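Local coordinates for protein nucleoside-diphosphate-sugar epimerase (Pseudomonas aeruginosa, PDB 2X4G) that probably binds a nicotinamide cofactor in a Rossmann fold and acts as an epimerase or dehydrogenase on a sugar-nucleotide or related substrate, at residues T194-V197 against I198-I201; N245-M248 against A249-T252; T320-L323 against D324-L327; R329-D332 against W333-N337. One frame throughout, in Å; residues are numbered along the deposited sequence.

Contact 1: T194-V197 against I198-I201; sequences TGRV and ITAI
Val197 and Ile201, one turn apart on the short helix 196-202, send their side chains the same way and lie side by side. The touch is a light one, Val197 CG1 to Ile201 CD1 at 4.2 Å. That branch of the valine makes it because CG1 stands opposite the backbone N (chi1 -156°). Ile201 spreads its CB, CG1 and CD1 along Val197 O, and the same oxygen accepts Ile201 N at 3.1 Å in a nearly straight bond (167° at the hydrogen). Both side chains also pack on Met206.

On another side of the helix Arg196 and Thr199 run obliquely past each other, CG of the arginine coming nearest, 4.2 Å from Thr199 OG1. The threonine hydroxyl is folded back between its own N and carbonyl carbon (chi1 65°), where it gives Arg196 O a weak bond of 3.4 Å. Ala200 N holds that oxygen more firmly, at 2.7 Å. The rest of the arginine bends away, its NE weakly bonded to Pro192 O and its chain packed on Arg280 of the second subunit.

Gly195 is the N-cap. Its oxygen receives weak bonds from Ile198 N (3.2 Å) and Thr199 N (3.3 Å), while its own N is bonded to Asp189. Ile198 packs on Ala330, Ile331 and Phe334 of helix 323-336 and Ile255 of helix 248-259. The backbone bonds thus become firmer past the first turn, and the side chains add mostly apolar contact: this helix is held by its main chain and uses its side chains mainly to dock on its neighbours.

Contact 2: N245-M248 against A249-T252; sequences NLEM and ADLT
Asp250 reaches back to Glu247 where strand 238-247 of the main sheet passes into helix 248-259. Glu247 is the N-cap and Asp250 sits three residues on, the spacing of a capping box, but here a water carries the side-chain link instead of a direct bond. Starting at CB, the aspartate lies 3.7 Å from Glu247 O. From there chi1 of -63° sets CG opposite the carbonyl carbon and beside the backbone N, which places the carboxylate beside Glu247. OD2 comes within 3.6 Å of Glu247 CB, and it accepts the water at 2.7 Å; that water in turn accepts Glu247 N at 3.0 Å. The other oxygen, OD1, forms a salt bridge with Arg253, so each end of the carboxylate has its own partner. The two carboxylates, their planes 76° apart, keep Glu247 OE1 6.1 Å from Asp250 OD2, and at that separation any repulsion is probably modest.

Beneath this polar edge the backbone starts the helix: Glu247 O accepts Leu251 N in a straight bond (171°) and Asp250 N in a weak one, and Met248 O accepts Thr252 N. The inner face is apolar, with Leu246 and Leu251 both packed on Val216 of the adjoining strand 213-218. Their side chains meet at about a right angle, Leu246 CD2 standing 3.9 Å from Leu251 CD1.

Contact 3: T320-L323 against D324-L327; sequences TTAL and DDTL
Leu323 and Leu327 form the apolar side of an N-terminal helix turn, the start of helix 323-336, the last long helix of the chain. Leu323 is the residue most covered here. With CG swung opposite its backbone N (chi1 -176°), it lies obliquely across Leu327 and brings CD1 to 4.1 Å from Leu327 CG, while Leu323 CG meets Leu327 CD1. The same pair is joined through the main chain, where Leu327 N gives Leu323 O a bond of 3.0 Å that is almost straight (176°). Beyond the turn, Leu323 rests on His244 and Leu246 of strand 238-247 and Leu327 on Ile255 and Leu258 of helix 248-259, so the two leucines seat the helix start between sheet and helix.

Asp325 and Ala322, next in the extent of their contact, are on the solvent side. Ala322 is the N-cap, and its oxygen draws two weak bonds, from Asp325 N at 3.2 Å and Thr326 N at 3.4 Å. Asp325 CB lies 3.5 Å from Ala322 O; the placing of its carboxylate against Ala322 is doubtful.

Two side chains of the turn tie it to the rest of the fold: Asp324 OD2 makes a salt bridge with Arg254, and Thr326 OG1 is hydrogen-bonded to Asp218. Thr321 crosses Thr326 at about a right angle, its methyl CG2 set 3.7 Å from Thr326 OG1.

Contact 4: R329-D332 against W333-N337; sequences RAID and WFRDN
Ala330 O takes the amide of Phe334 at 2.9 Å, with the donor almost straight out from the carbonyl (C=O...N angle 170°). The phenylalanine ring comes past the same oxygen obliquely, CD2 3.3 Å away, and its CE2 lies 4.3 Å from Ala330 CB. Flanking bonds run from Trp333 N to Arg329 O, from Arg335 N to Ile331 O and from Asp336 N to Asp332 O, carrying the last turns of helix 323-336 to its end at Asp336, after which Asn337 leaves helical geometry.

Arg335 meets both an apolar and a charged neighbour. A bend at chi3 (-86°) folds its guanidinium back alongside Ile331, so that NH1 is 3.6 Å from Ile331 CG2. The same NH1 makes a long salt bridge of 3.6 Å with Asp332 OD1, which sits at the guanidinium edge near its plane, though the two flat groups are turned 54° apart. Ile331 also packs on Leu258 and Leu259, and Phe334 on Thr199 and Pro192.

So the four backbone bonds carry this helix end; the long ion pair probably adds little beside them and may partly offset the charge of Asp332.

Contacts 1 and 4 meet most broadly, joining helix 196-202 to helix 323-336. Contact 1 is the most buried of the four, and its side-chain surface is chiefly apolar. Contacts 3 and 4 are the beginning and later turns of one helix, touching through Thr321 and Arg329, and both put charged residues on their outer side. Contact 2 joins strand 238-247 to helix 248-259; Leu246 of the strand meets Leu323 of contact 3, and Thr252 of the helix meets Ile201 of contact 1. Contacts 1, 2 and 3 are all helix starts, 2 and 3 beside the sheet; contact 2 adds a bridging water, whereas contact 4 is a helix end with a long ion pair.

Contact 1: T194-V197 against I198-I201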
loop_
_atom_site.group_PDB
_atom_site.type_symbol
_atom_site.label_atom_id
_atom_site.label_comp_id
_atom_site.label_asym_id
_atom_site.label_seq_id
_atom_site.Cartn_x
_atom_site.Cartn_y
_atom_site.Cartn_z
ATOM N N THR A 194 15.762 -11.418 -1.256
ATOM C CA THR A 194 16.424 -10.896 -0.058
ATOM C C THR A 194 17.542 -9.922 -0.417
ATOM O O THR A 194 17.712 -8.905 0.237
ATOM C CB THR A 194 17.011 -12.024 0.749
ATOM O OG1 THR A 194 17.780 -12.847 -0.130
ATOM C CG2 THR A 194 15.908 -12.853 1.382
ATOM N N GLY A 195 18.271 -10.212 -1.488
ATOM C CA GLY A 195 19.329 -9.327 -1.943
ATOM C C GLY A 195 18.911 -8.042 -2.644
ATOM O O GLY A 195 19.754 -7.414 -3.300
ATOM N N ARG A 196 17.642 -7.627 -2.531
ATOM C CA ARG A 196 17.252 -6.298 -3.038
ATOM C C ARG A 196 17.925 -5.187 -2.219
ATOM O O ARG A 196 18.054 -4.068 -2.706
ATOM C CB ARG A 196 15.717 -6.098 -3.105
ATOM C CG ARG A 196 15.138 -6.321 -4.539
ATOM C CD ARG A 196 13.577 -6.216 -4.686
ATOM N NE ARG A 196 12.885 -7.471 -4.346
ATOM C CZ ARG A 196 11.555 -7.649 -4.319
ATOM N NH1 ARG A 196 10.723 -6.655 -4.620
ATOM N NH2 ARG A 196 11.045 -8.842 -3.983
ATOM N N VAL A 197 18.359 -5.505 -0.989
ATOM C CA VAL A 197 19.101 -4.549 -0.169
ATOM C C VAL A 197 20.343 -4.142 -0.907
ATOM O O VAL A 197 20.684 -2.971 -0.958
ATOM C CB VAL A 197 19.633 -5.103 1.173
ATOM C CG1 VAL A 197 19.839 -3.942 2.145
ATOM C CG2 VAL A 197 18.712 -6.101 1.772
ATOM N N ILE A 198 21.020 -5.144 -1.463
ATOM C CA ILE A 198 22.300 -4.946 -2.108
ATOM C C ILE A 198 22.110 -4.143 -3.359
ATOM O O ILE A 198 22.820 -3.187 -3.580
ATOM C CB ILE A 198 22.990 -6.280 -2.427
ATOM C CG1 ILE A 198 23.507 -6.920 -1.134
ATOM C CG2 ILE A 198 24.109 -6.059 -3.404
ATOM C CD1 ILE A 198 23.707 -8.405 -1.238
ATOM N N THR A 199 21.125 -4.505 -4.167
ATOM C CA THR A 199 20.892 -3.770 -5.410
ATOM C C THR A 199 20.269 -2.387 -5.169
ATOM O O THR A 199 20.603 -1.440 -5.874
ATOM C CB THR A 199 20.088 -4.587 -6.437
ATOM O OG1 THR A 199 18.767 -4.839 -5.951
ATOM C CG2 THR A 199 20.789 -5.913 -6.715
ATOM N N ALA A 200 19.396 -2.250 -4.173
ATOM C CA ALA A 200 18.805 -0.944 -3.887
ATOM C C ALA A 200 19.921 0.037 -3.547
ATOM O O ALA A 200 20.048 1.106 -4.169
ATOM C CB ALA A 200 17.805 -1.033 -2.762
ATOM N N ILE A 201 20.754 -0.345 -2.585
ATOM C CA ILE A 201 21.908 0.461 -2.219
ATOM C C ILE A 201 22.770 0.774 -3.453
ATOM O O ILE A 201 22.958 1.932 -3.794
ATOM C CB ILE A 201 22.735 -0.239 -1.142
ATOM C CG1 ILE A 201 21.973 -0.211 0.188
ATOM C CG2 ILE A 201 24.075 0.439 -0.975
ATOM C CD1 ILE A 201 22.647 -0.948 1.293
#

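Contact 2: N245-M248 against A249-T252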
loop_
_atom_site.group_PDB
_atom_site.type_symbol
_atom_site.label_atom_id
_atom_site.label_comp_id
_atom_site.label_asym_id
_atom_site.label_seq_id
_atom_site.Cartn_x
_atom_site.Cartn_y
_atom_site.Cartn_z
ATOM N N ASN A 245 24.630 -11.900 13.637
ATOM C CA ASN A 245 23.712 -10.928 14.208
ATOM C C ASN A 245 24.239 -9.533 13.935
ATOM O O ASN A 245 25.398 -9.252 14.144
ATOM C CB ASN A 245 23.539 -11.156 15.691
ATOM C CG ASN A 245 22.816 -12.427 15.986
ATOM O OD1 ASN A 245 21.806 -12.745 15.384
ATOM N ND2 ASN A 245 23.325 -13.157 16.908
ATOM N N LEU A 246 23.369 -8.667 13.453
ATOM C CA LEU A 246 23.793 -7.478 12.755
ATOM C C LEU A 246 22.815 -6.345 12.975
ATOM O O LEU A 246 21.617 -6.528 12.813
ATOM C CB LEU A 246 23.797 -7.817 11.262
ATOM C CG LEU A 246 25.001 -7.431 10.432
ATOM C CD1 LEU A 246 26.285 -7.759 11.171
ATOM C CD2 LEU A 246 24.923 -8.193 9.151
ATOM N N GLU A 247 23.309 -5.170 13.320
ATOM C CA GLU A 247 22.482 -3.980 13.245
ATOM C C GLU A 247 22.258 -3.627 11.756
ATOM O O GLU A 247 23.146 -3.808 10.918
ATOM C CB GLU A 247 23.153 -2.817 13.998
ATOM C CG GLU A 247 23.203 -2.962 15.534
ATOM C CD GLU A 247 21.867 -2.697 16.202
ATOM O OE1 GLU A 247 20.892 -2.430 15.475
ATOM O OE2 GLU A 247 21.777 -2.754 17.450
ATOM N N MET A 248 21.070 -3.134 11.431
ATOM C CA MET A 248 20.779 -2.677 10.079
ATOM C C MET A 248 21.661 -1.522 9.662
ATOM O O MET A 248 21.924 -1.354 8.472
ATOM C CB MET A 248 19.314 -2.267 9.934
ATOM C CG MET A 248 18.368 -3.414 9.635
ATOM S SD MET A 248 18.515 -3.984 7.916
ATOM C CE MET A 248 19.631 -5.349 8.177
ATOM N N ALA A 249 22.090 -0.705 10.623
ATOM C CA ALA A 249 23.084 0.337 10.361
ATOM C C ALA A 249 24.358 -0.258 9.757
ATOM O O ALA A 249 24.900 0.266 8.795
ATOM C CB ALA A 249 23.416 1.062 11.643
ATOM N N ASP A 250 24.822 -1.360 10.327
ATOM C CA ASP A 250 26.101 -1.955 9.950
ATOM C C ASP A 250 26.001 -2.796 8.658
ATOM O O ASP A 250 26.902 -2.762 7.825
ATOM C CB ASP A 250 26.667 -2.777 11.129
ATOM C CG ASP A 250 26.988 -1.899 12.373
ATOM O OD1 ASP A 250 27.573 -0.803 12.229
ATOM O OD2 ASP A 250 26.668 -2.314 13.507
ATOM N N LEU A 251 24.900 -3.519 8.478
ATOM C CA LEU A 251 24.642 -4.212 7.217
ATOM C C LEU A 251 24.504 -3.225 6.053
ATOM O O LEU A 251 25.032 -3.434 4.953
ATOM C CB LEU A 251 23.367 -5.039 7.317
ATOM C CG LEU A 251 22.948 -5.739 6.027
ATOM C CD1 LEU A 251 24.024 -6.711 5.644
ATOM C CD2 LEU A 251 21.577 -6.412 6.185
ATOM N N THR A 252 23.751 -2.170 6.294
ATOM C CA THR A 252 23.637 -1.073 5.371
ATOM C C THR A 252 24.997 -0.529 5.041
ATOM O O THR A 252 25.307 -0.258 3.886
ATOM C CB THR A 252 22.790 0.024 6.024
ATOM O OG1 THR A 252 21.446 -0.154 5.596
ATOM C CG2 THR A 252 23.276 1.440 5.696
HETATM O O HOH W 1 26.133 -4.838 14.190
#

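Contact 3: T320-L323 against D324-L327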
loop_
_atom_site.group_PDB
_atom_site.type_symbol
_atom_site.label_atom_id
_atom_site.label_comp_id
_atom_site.label_asym_id
_atom_site.label_seq_id
_atom_site.Cartn_x
_atom_site.Cartn_y
_atom_site.Cartn_z
ATOM N N THR A 320 30.923 -20.540 9.015
ATOM C CA THR A 320 32.360 -20.291 9.047
ATOM C C THR A 320 32.788 -19.184 8.074
ATOM O O THR A 320 33.945 -18.800 8.060
ATOM C CB THR A 320 33.177 -21.617 8.801
ATOM O OG1 THR A 320 32.679 -22.328 7.671
ATOM C CG2 THR A 320 33.053 -22.535 9.973
ATOM N N THR A 321 31.843 -18.641 7.307
ATOM C CA THR A 321 32.122 -17.682 6.227
ATOM C C THR A 321 32.103 -16.243 6.745
ATOM O O THR A 321 31.189 -15.848 7.436
ATOM C CB THR A 321 31.087 -17.842 5.056
ATOM O OG1 THR A 321 31.013 -19.221 4.677
ATOM C CG2 THR A 321 31.462 -17.038 3.834
ATOM N N ALA A 322 33.133 -15.466 6.420
ATOM C CA ALA A 322 33.146 -14.039 6.739
ATOM C C ALA A 322 31.987 -13.390 6.016
ATOM O O ALA A 322 31.705 -13.751 4.876
ATOM C CB ALA A 322 34.442 -13.402 6.305
ATOM N N LEU A 323 31.323 -12.449 6.687
ATOM C CA LEU A 323 30.213 -11.684 6.102
ATOM C C LEU A 323 30.579 -10.929 4.851
ATOM O O LEU A 323 29.748 -10.754 4.002
ATOM C CB LEU A 323 29.683 -10.648 7.094
ATOM C CG LEU A 323 28.454 -9.852 6.641
ATOM C CD1 LEU A 323 27.319 -10.796 6.202
ATOM C CD2 LEU A 323 28.016 -8.944 7.775
ATOM N N ASP A 324 31.812 -10.438 4.770
ATOM C CA ASP A 324 32.251 -9.660 3.617
ATOM C C ASP A 324 32.327 -10.558 2.402
ATOM O O ASP A 324 32.017 -10.121 1.284
ATOM C CB ASP A 324 33.641 -9.055 3.848
ATOM C CG ASP A 324 33.609 -7.753 4.623
ATOM O OD1 ASP A 324 34.717 -7.181 4.801
ATOM O OD2 ASP A 324 32.510 -7.296 5.041
ATOM N N ASP A 325 32.779 -11.794 2.610
ATOM C CA ASP A 325 32.917 -12.747 1.512
ATOM C C ASP A 325 31.534 -13.053 0.931
ATOM O O ASP A 325 31.390 -13.213 -0.273
ATOM C CB ASP A 325 33.617 -14.032 1.973
ATOM C CG ASP A 325 35.027 -13.776 2.490
ATOM O OD1 ASP A 325 35.964 -13.669 1.685
ATOM O OD2 ASP A 325 35.212 -13.670 3.720
ATOM N N THR A 326 30.522 -13.104 1.793
ATOM C CA THR A 326 29.151 -13.358 1.361
ATOM C C THR A 326 28.628 -12.165 0.603
ATOM O O THR A 326 28.157 -12.303 -0.516
ATOM C CB THR A 326 28.239 -13.582 2.541
ATOM O OG1 THR A 326 28.667 -14.748 3.234
ATOM C CG2 THR A 326 26.825 -13.739 2.096
ATOM N N LEU A 327 28.730 -10.991 1.209
ATOM C CA LEU A 327 28.307 -9.779 0.541
ATOM C C LEU A 327 29.048 -9.532 -0.761
ATOM O O LEU A 327 28.455 -8.986 -1.667
ATOM C CB LEU A 327 28.467 -8.541 1.426
ATOM C CG LEU A 327 27.792 -8.562 2.784
ATOM C CD1 LEU A 327 28.083 -7.245 3.473
ATOM C CD2 LEU A 327 26.312 -8.837 2.627
#

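Contact 4: R329-D332 against W333-N337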
loop_
_atom_site.group_PDB
_atom_site.type_symbol
_atom_site.label_atom_id
_atom_site.label_comp_id
_atom_site.label_asym_id
_atom_site.label_seq_id
_atom_site.Cartn_x
_atom_site.Cartn_y
_atom_site.Cartn_z
ATOM N N ARG A 329 30.182 -11.916 -2.818
ATOM C CA ARG A 329 29.891 -12.958 -3.782
ATOM C C ARG A 329 28.542 -12.643 -4.400
ATOM O O ARG A 329 28.333 -12.821 -5.600
ATOM C CB ARG A 329 29.866 -14.306 -3.087
ATOM C CG ARG A 329 30.206 -15.488 -3.960
ATOM C CD ARG A 329 29.980 -16.790 -3.216
ATOM N NE ARG A 329 30.819 -16.835 -2.016
ATOM C CZ ARG A 329 30.395 -17.073 -0.769
ATOM N NH1 ARG A 329 29.120 -17.344 -0.482
ATOM N NH2 ARG A 329 31.284 -17.056 0.211
ATOM N N ALA A 330 27.635 -12.156 -3.559
ATOM C CA ALA A 330 26.360 -11.637 -3.998
ATOM C C ALA A 330 26.586 -10.461 -4.928
ATOM O O ALA A 330 26.089 -10.435 -6.057
ATOM C CB ALA A 330 25.519 -11.217 -2.801
ATOM N N ILE A 331 27.349 -9.486 -4.458
ATOM C CA ILE A 331 27.659 -8.329 -5.273
ATOM C C ILE A 331 28.151 -8.737 -6.649
ATOM O O ILE A 331 27.677 -8.212 -7.622
ATOM C CB ILE A 331 28.677 -7.392 -4.595
ATOM C CG1 ILE A 331 27.975 -6.589 -3.499
ATOM C CG2 ILE A 331 29.281 -6.416 -5.613
ATOM C CD1 ILE A 331 28.922 -5.806 -2.616
ATOM N N ASP A 332 29.069 -9.681 -6.736
ATOM C CA ASP A 332 29.617 -10.091 -8.031
ATOM C C ASP A 332 28.600 -10.786 -8.936
ATOM O O ASP A 332 28.555 -10.542 -10.152
ATOM C CB ASP A 332 30.822 -11.017 -7.836
ATOM C CG ASP A 332 32.048 -10.276 -7.342
ATOM O OD1 ASP A 332 32.112 -9.028 -7.483
ATOM O OD2 ASP A 332 32.952 -10.947 -6.805
ATOM N N TRP A 333 27.794 -11.661 -8.346
ATOM C CA TRP A 333 26.739 -12.303 -9.085
ATOM C C TRP A 333 25.807 -11.240 -9.686
ATOM O O TRP A 333 25.487 -11.286 -10.881
ATOM C CB TRP A 333 25.979 -13.301 -8.205
ATOM C CG TRP A 333 25.158 -14.189 -9.027
ATOM C CD1 TRP A 333 25.552 -15.333 -9.659
ATOM C CD2 TRP A 333 23.796 -14.000 -9.359
ATOM N NE1 TRP A 333 24.498 -15.888 -10.361
ATOM C CE2 TRP A 333 23.407 -15.082 -10.197
ATOM C CE3 TRP A 333 22.856 -13.026 -9.038
ATOM C CZ2 TRP A 333 22.115 -15.204 -10.717
ATOM C CZ3 TRP A 333 21.559 -13.148 -9.567
ATOM C CH2 TRP A 333 21.209 -14.230 -10.395
ATOM N N PHE A 334 25.391 -10.266 -8.879
ATOM C CA PHE A 334 24.470 -9.247 -9.371
ATOM C C PHE A 334 25.077 -8.460 -10.515
ATOM O O PHE A 334 24.396 -8.135 -11.476
ATOM C CB PHE A 334 24.044 -8.291 -8.251
ATOM C CG PHE A 334 23.102 -8.903 -7.256
ATOM C CD1 PHE A 334 22.048 -9.717 -7.671
ATOM C CD2 PHE A 334 23.253 -8.659 -5.919
ATOM C CE1 PHE A 334 21.186 -10.277 -6.774
ATOM C CE2 PHE A 334 22.378 -9.227 -5.005
ATOM C CZ PHE A 334 21.342 -10.039 -5.437
ATOM N N ARG A 335 26.366 -8.167 -10.402
ATOM C CA ARG A 335 27.064 -7.394 -11.393
ATOM C C ARG A 335 27.207 -8.155 -12.720
ATOM O O ARG A 335 26.934 -7.592 -13.773
ATOM C CB ARG A 335 28.434 -6.974 -10.853
ATOM C CG ARG A 335 29.062 -5.822 -11.636
ATOM C CD ARG A 335 30.399 -5.393 -11.043
ATOM N NE ARG A 335 30.256 -4.406 -9.962
ATOM C CZ ARG A 335 30.768 -4.525 -8.732
ATOM N NH1 ARG A 335 31.479 -5.598 -8.377
ATOM N NH2 ARG A 335 30.573 -3.554 -7.848
ATOM N N ASP A 336 27.612 -9.423 -12.685
ATOM C CA ASP A 336 27.799 -10.192 -13.925
ATOM C C ASP A 336 26.501 -10.329 -14.710
ATOM O O ASP A 336 26.509 -10.452 -15.945
ATOM C CB ASP A 336 28.351 -11.588 -13.639
ATOM C CG ASP A 336 29.713 -11.542 -12.982
ATOM O OD1 ASP A 336 29.985 -12.377 -12.079
ATOM O OD2 ASP A 336 30.508 -10.636 -13.345
ATOM N N ASN A 337 25.386 -10.320 -13.981
ATOM C CA ASN A 337 24.078 -10.441 -14.591
ATOM C C ASN A 337 23.374 -9.105 -14.760
ATOM O O ASN A 337 22.222 -9.059 -15.136
ATOM C CB ASN A 337 23.250 -11.444 -13.806
ATOM C CG ASN A 337 23.901 -12.820 -13.784
ATOM O OD1 ASN A 337 24.427 -13.262 -12.768
ATOM N ND2 ASN A 337 23.900 -13.486 -14.928
#